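Fibronectin-binding protein (Streptococcus pyogenes, PDB 5A0L) probably serves as a surface adhesin that binds host tissue covalently through the internal thioester of this N-terminal domain. Local coordinates at residues E166-K169 with K170-P174; I192-S195 with E196-Y200. All blocks are in the same frame, centred on the assembly; numbering follows the deposited sequence.

How the contacts relate
Two chain segments, each binding a zinc ion at the protein surface, illustrate how a carboxylate in the loop that follows a helix or a strand can bind a metal. Contact 1 (166-174) lies toward the C-terminal part of helix 158-172 and runs on into the chain after it. Contact 2 (192-200) follows in series: it takes in the end of strand 191-195, part of the closed antiparallel barrel, and the loop leading to strand 203-205. Their centres lie 28 Å apart on opposite sides of the chain's centre, with nearest atoms about 16 Å apart, so they do not touch. One belongs to the helical part of the thioester domain, the other to its barrel.

Contact 1. Residues E166-K169 with K170-P174; sequences EALK and KLIDP. With ZN (zinc ion), chain D.
Leu168 brings CD1 within 4.1 Å of Ile172 CG2, one helical turn ahead, the two branched side chains crossing at a slant. With CG anti to the backbone N and beside the carbonyl carbon (chi1 -178°), Leu168 turns CD1 toward the next turn. Ile172 instead places CG1 between its backbone N and carbonyl carbon (chi1 65°), where this methylene packs 3.4 Å from Leu168 O while CG2 turns to the leucine. Leu168 O also accepts the backbone N-H of Ile172, with Ile172 N 3.1 Å away. Leu171 N donates to Ala167 O at 3.0 Å, and the CG of Leu171 lies close to that oxygen as well. Lys170 runs its extended chain past Glu166 O, its CG 3.4 Å away, so aliphatic carbon flanks a carbonyl already bonded to Lys170 N.

On the solvent side, Lys169 extends its chain alongside the helix to Glu166, three residues earlier, and forms a salt bridge from NZ to Glu166 OE2 (3.1 Å), on the syn side and 20° out of the carboxylate plane. Asn144 takes a second bond from this ammonium group, tying the helix to a neighbouring loop. Leu168 and Leu171 both pack on Ala130 of helix 120-135, and Ile172 on Tyr133 of the same helix. Beyond Ile172 the chain turns away, and Asp173 OD2 binds a zinc ion at 2.0 Å, two waters being further ligands; its OD1 accepts from the backbone N of Asn175. The whole is the C-terminal part of an amphipathic helix, packed by its leucines against a second helix of the thioester domain and followed by a surface metal site.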
loop_
_atom_site.group_PDB
_atom_site.type_symbol
_atom_site.label_atom_id
_atom_site.label_comp_id
_atom_site.label_asym_id
_atom_site.label_seq_id
_atom_site.Cartn_x
_atom_site.Cartn_y
_atom_site.Cartn_z
ATOM N N GLU A 166 -1.349 11.577 13.100
ATOM C CA GLU A 166 -2.100 10.812 14.071
ATOM C C GLU A 166 -2.570 9.483 13.513
ATOM O O GLU A 166 -2.571 8.453 14.209
ATOM C CB GLU A 166 -3.261 11.669 14.638
ATOM C CG GLU A 166 -2.772 12.860 15.461
ATOM C CD GLU A 166 -1.759 12.463 16.546
ATOM O OE1 GLU A 166 -2.134 11.648 17.415
ATOM O OE2 GLU A 166 -0.575 12.951 16.532
ATOM N N ALA A 167 -2.988 9.479 12.251
ATOM C CA ALA A 167 -3.420 8.251 11.602
ATOM C C ALA A 167 -2.265 7.248 11.527
ATOM O O ALA A 167 -2.450 6.059 11.787
ATOM C CB ALA A 167 -4.000 8.518 10.233
ATOM N N LEU A 168 -1.100 7.738 11.117
ATOM C CA LEU A 168 0.052 6.843 10.978
ATOM C C LEU A 168 0.397 6.161 12.324
ATOM O O LEU A 168 0.646 4.950 12.372
ATOM C CB LEU A 168 1.229 7.614 10.402
ATOM C CG LEU A 168 2.480 6.776 10.153
ATOM C CD1 LEU A 168 2.205 5.570 9.285
ATOM C CD2 LEU A 168 3.554 7.665 9.523
ATOM N N LYS A 169 0.371 6.926 13.404
ATOM C CA LYS A 169 0.650 6.365 14.715
ATOM C C LYS A 169 -0.330 5.234 15.055
ATOM O O LYS A 169 0.067 4.192 15.577
ATOM C CB LYS A 169 0.550 7.438 15.788
ATOM C CG LYS A 169 1.634 8.476 15.739
ATOM C CD LYS A 169 1.399 9.517 16.836
ATOM C CE LYS A 169 2.361 10.654 16.701
ATOM N NZ LYS A 169 2.018 11.744 17.654
ATOM N N LYS A 170 -1.613 5.433 14.744
ATOM C CA LYS A 170 -2.606 4.407 15.037
ATOM C C LYS A 170 -2.366 3.151 14.206
ATOM O O LYS A 170 -2.545 2.021 14.671
ATOM C CB LYS A 170 -4.027 4.945 14.842
ATOM C CG LYS A 170 -4.402 6.061 15.831
ATOM C CD LYS A 170 -5.778 6.672 15.564
ATOM C CE LYS A 170 -6.025 7.971 16.338
ATOM N NZ LYS A 170 -7.306 8.528 15.815
ATOM N N LEU A 171 -1.990 3.337 12.944
ATOM C CA LEU A 171 -1.786 2.229 12.034
ATOM C C LEU A 171 -0.626 1.332 12.432
ATOM O O LEU A 171 -0.684 0.137 12.143
ATOM C CB LEU A 171 -1.620 2.692 10.590
ATOM C CG LEU A 171 -2.844 3.277 9.893
ATOM C CD1 LEU A 171 -2.440 3.880 8.551
ATOM C CD2 LEU A 171 -3.923 2.223 9.683
ATOM N N ILE A 172 0.428 1.906 13.023
ATOM C CA ILE A 172 1.630 1.127 13.343
ATOM C C ILE A 172 1.664 0.667 14.799
ATOM O O ILE A 172 2.631 0.031 15.229
ATOM C CB ILE A 172 2.929 1.867 12.952
ATOM C CG1 ILE A 172 3.128 3.153 13.774
ATOM C CG2 ILE A 172 2.942 2.158 11.454
ATOM C CD1 ILE A 172 4.453 3.855 13.523
ATOM N N ASP A 173 0.610 0.932 15.573
ATOM C CA ASP A 173 0.569 0.455 16.943
ATOM C C ASP A 173 0.449 -1.065 16.943
ATOM O O ASP A 173 -0.391 -1.638 16.250
ATOM C CB ASP A 173 -0.644 1.071 17.631
ATOM C CG ASP A 173 -0.630 0.839 19.158
ATOM O OD1 ASP A 173 -0.634 -0.303 19.597
ATOM O OD2 ASP A 173 -0.604 1.799 19.958
ATOM N N PRO A 174 1.274 -1.745 17.793
ATOM C CA PRO A 174 1.223 -3.207 17.785
ATOM C C PRO A 174 -0.080 -3.800 18.293
ATOM O O PRO A 174 -0.389 -4.955 17.974
ATOM C CB PRO A 174 2.386 -3.620 18.701
ATOM C CG PRO A 174 2.567 -2.439 19.593
ATOM C CD PRO A 174 2.285 -1.237 18.712
HETATM ZN ZN ZN D . -0.486 1.288 21.868
HETATM O O HOH W 1 -2.331 0.316 22.624
HETATM O O HOH W 2 -0.301 3.049 22.766
#

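Contact 2. Residues I192-S195 with E196-Y200; sequences IFKS and ENEDY. With ZN (zinc ion), chain E.
Ser195 points its hydroxyl at the backbone carbonyl of Asn197, two residues on, and OG donates to Asn197 O at 2.7 Å. The bond comes from above the carbonyl plane, 45° out of it, and not along a lone pair. The torsion chi1 of -173° sets OG anti to the serine's own backbone N and beside its carbonyl carbon, on the side of the chain that follows, within reach of Asn197 O. Tyr200 N reaches the same oxygen from the opposite face, at 3.0 Å, so Asn197 O is gripped by two donors. Against the hydroxyl also lies the CB of Tyr200, 3.7 Å from Ser195 OG.

What positions this shell is a type I beta turn running from Asn197 to Tyr200, which the bond from Tyr200 N closes. Asn197 reinforces it with its side chain: OD1 accepts the N-H of Asp199 at 2.9 Å and 161°, making an Asx turn. That amide oxygen also sits at the edge of the Tyr200 ring, in its plane. Further out, the tyrosine ring meets Tyr55 edge-to-face, while the backbone N of Ser195 is held by Asn202 OD1 and Lys54 bonds to the carbonyl of Glu198.

At the outer corner Glu198 stretches its chain back past the strand end, CG lying 4.0 Å from Ser195 O. Its OE2 binds a zinc ion at 1.9 Å, and a water is a second ligand. The ammonium group of Lys194 bonds to Tyr17 OH instead, with NZ 4.9 Å from Glu198 OE2. Bound to the zinc ion mainly through OE2, with OE1 at a longer 2.7 Å, and with a lysine not far off, this carboxylate is probably kept ionised, while the buried serine hydroxyl spends its proton on fastening the turn to the strand.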
loop_
_atom_site.group_PDB
_atom_site.type_symbol
_atom_site.label_atom_id
_atom_site.label_comp_id
_atom_site.label_asym_id
_atom_site.label_seq_id
_atom_site.Cartn_x
_atom_site.Cartn_y
_atom_site.Cartn_z
ATOM N N ILE A 192 -0.923 -10.388 -3.164
ATOM C CA ILE A 192 0.380 -9.893 -3.583
ATOM C C ILE A 192 0.429 -10.014 -5.115
ATOM O O ILE A 192 -0.023 -10.979 -5.685
ATOM C CB ILE A 192 1.541 -10.707 -2.939
ATOM C CG1 ILE A 192 1.618 -10.376 -1.436
ATOM C CG2 ILE A 192 2.874 -10.483 -3.662
ATOM C CD1 ILE A 192 2.222 -9.024 -1.127
ATOM N N PHE A 193 0.998 -8.971 -5.713
ATOM C CA PHE A 193 1.255 -8.939 -7.155
ATOM C C PHE A 193 2.775 -9.008 -7.341
ATOM O O PHE A 193 3.498 -8.097 -6.958
ATOM C CB PHE A 193 0.621 -7.696 -7.763
ATOM C CG PHE A 193 -0.890 -7.793 -7.797
ATOM C CD1 PHE A 193 -1.633 -7.468 -6.669
ATOM C CD2 PHE A 193 -1.559 -8.308 -8.892
ATOM C CE1 PHE A 193 -2.993 -7.624 -6.676
ATOM C CE2 PHE A 193 -2.930 -8.433 -8.903
ATOM C CZ PHE A 193 -3.651 -8.109 -7.765
ATOM N N LYS A 194 3.204 -10.132 -7.939
ATOM C CA LYS A 194 4.620 -10.423 -8.155
ATOM C C LYS A 194 5.030 -9.829 -9.520
ATOM O O LYS A 194 4.451 -10.196 -10.565
ATOM C CB LYS A 194 4.839 -11.929 -8.180
ATOM C CG LYS A 194 6.267 -12.339 -8.471
ATOM C CD LYS A 194 6.449 -13.825 -8.644
ATOM C CE LYS A 194 7.940 -14.235 -8.934
ATOM N NZ LYS A 194 7.904 -15.605 -9.442
ATOM N N SER A 195 5.957 -8.886 -9.481
ATOM C CA SER A 195 6.384 -8.196 -10.682
ATOM C C SER A 195 7.105 -9.110 -11.669
ATOM O O SER A 195 8.026 -9.840 -11.298
ATOM C CB SER A 195 7.315 -7.069 -10.330
ATOM O OG SER A 195 7.621 -6.287 -11.475
ATOM N N GLU A 196 6.743 -9.008 -12.953
ATOM C CA GLU A 196 7.427 -9.733 -14.026
ATOM C C GLU A 196 8.837 -9.189 -14.209
ATOM O O GLU A 196 9.735 -9.939 -14.627
ATOM C CB GLU A 196 6.603 -9.586 -15.321
ATOM C CG GLU A 196 7.191 -10.138 -16.621
ATOM C CD GLU A 196 8.286 -9.288 -17.305
ATOM O OE1 GLU A 196 8.383 -8.028 -17.190
ATOM O OE2 GLU A 196 9.000 -9.937 -18.084
ATOM N N ASN A 197 9.058 -7.910 -13.933
ATOM C CA ASN A 197 10.361 -7.251 -13.998
ATOM C C ASN A 197 10.813 -6.974 -12.555
ATOM O O ASN A 197 10.256 -6.144 -11.856
ATOM C CB ASN A 197 10.324 -5.982 -14.800
ATOM C CG ASN A 197 11.687 -5.296 -14.880
ATOM O OD1 ASN A 197 12.489 -5.359 -13.970
ATOM N ND2 ASN A 197 11.913 -4.558 -15.941
ATOM N N GLU A 198 11.829 -7.715 -12.097
ATOM C CA GLU A 198 12.183 -7.728 -10.683
ATOM C C GLU A 198 12.963 -6.499 -10.226
ATOM O O GLU A 198 13.306 -6.389 -9.050
ATOM C CB GLU A 198 12.863 -9.048 -10.352
ATOM C CG GLU A 198 11.945 -10.234 -10.590
ATOM C CD GLU A 198 12.395 -11.566 -9.971
ATOM O OE1 GLU A 198 13.477 -11.618 -9.357
ATOM O OE2 GLU A 198 11.677 -12.582 -10.171
ATOM N N ASP A 199 13.142 -5.508 -11.100
ATOM C CA ASP A 199 13.593 -4.200 -10.659
ATOM C C ASP A 199 12.423 -3.322 -10.125
ATOM O O ASP A 199 12.691 -2.302 -9.462
ATOM C CB ASP A 199 14.250 -3.426 -11.787
ATOM C CG ASP A 199 15.707 -3.813 -12.006
ATOM O OD1 ASP A 199 16.323 -4.578 -11.222
ATOM O OD2 ASP A 199 16.261 -3.276 -12.993
ATOM N N TYR A 200 11.186 -3.735 -10.426
ATOM C CA TYR A 200 9.991 -2.985 -10.021
ATOM C C TYR A 200 9.369 -3.665 -8.799
ATOM O O TYR A 200 9.470 -4.878 -8.626
ATOM C CB TYR A 200 8.998 -2.873 -11.178
ATOM C CG TYR A 200 9.444 -1.900 -12.247
ATOM C CD1 TYR A 200 10.340 -2.261 -13.245
ATOM C CD2 TYR A 200 8.996 -0.584 -12.222
ATOM C CE1 TYR A 200 10.772 -1.352 -14.206
ATOM C CE2 TYR A 200 9.393 0.326 -13.190
ATOM C CZ TYR A 200 10.282 -0.059 -14.167
ATOM O OH TYR A 200 10.667 0.866 -15.104
HETATM ZN ZN ZN E . 12.404 -14.081 -9.174
HETATM O O HOH W 3 12.666 -13.995 -7.235
#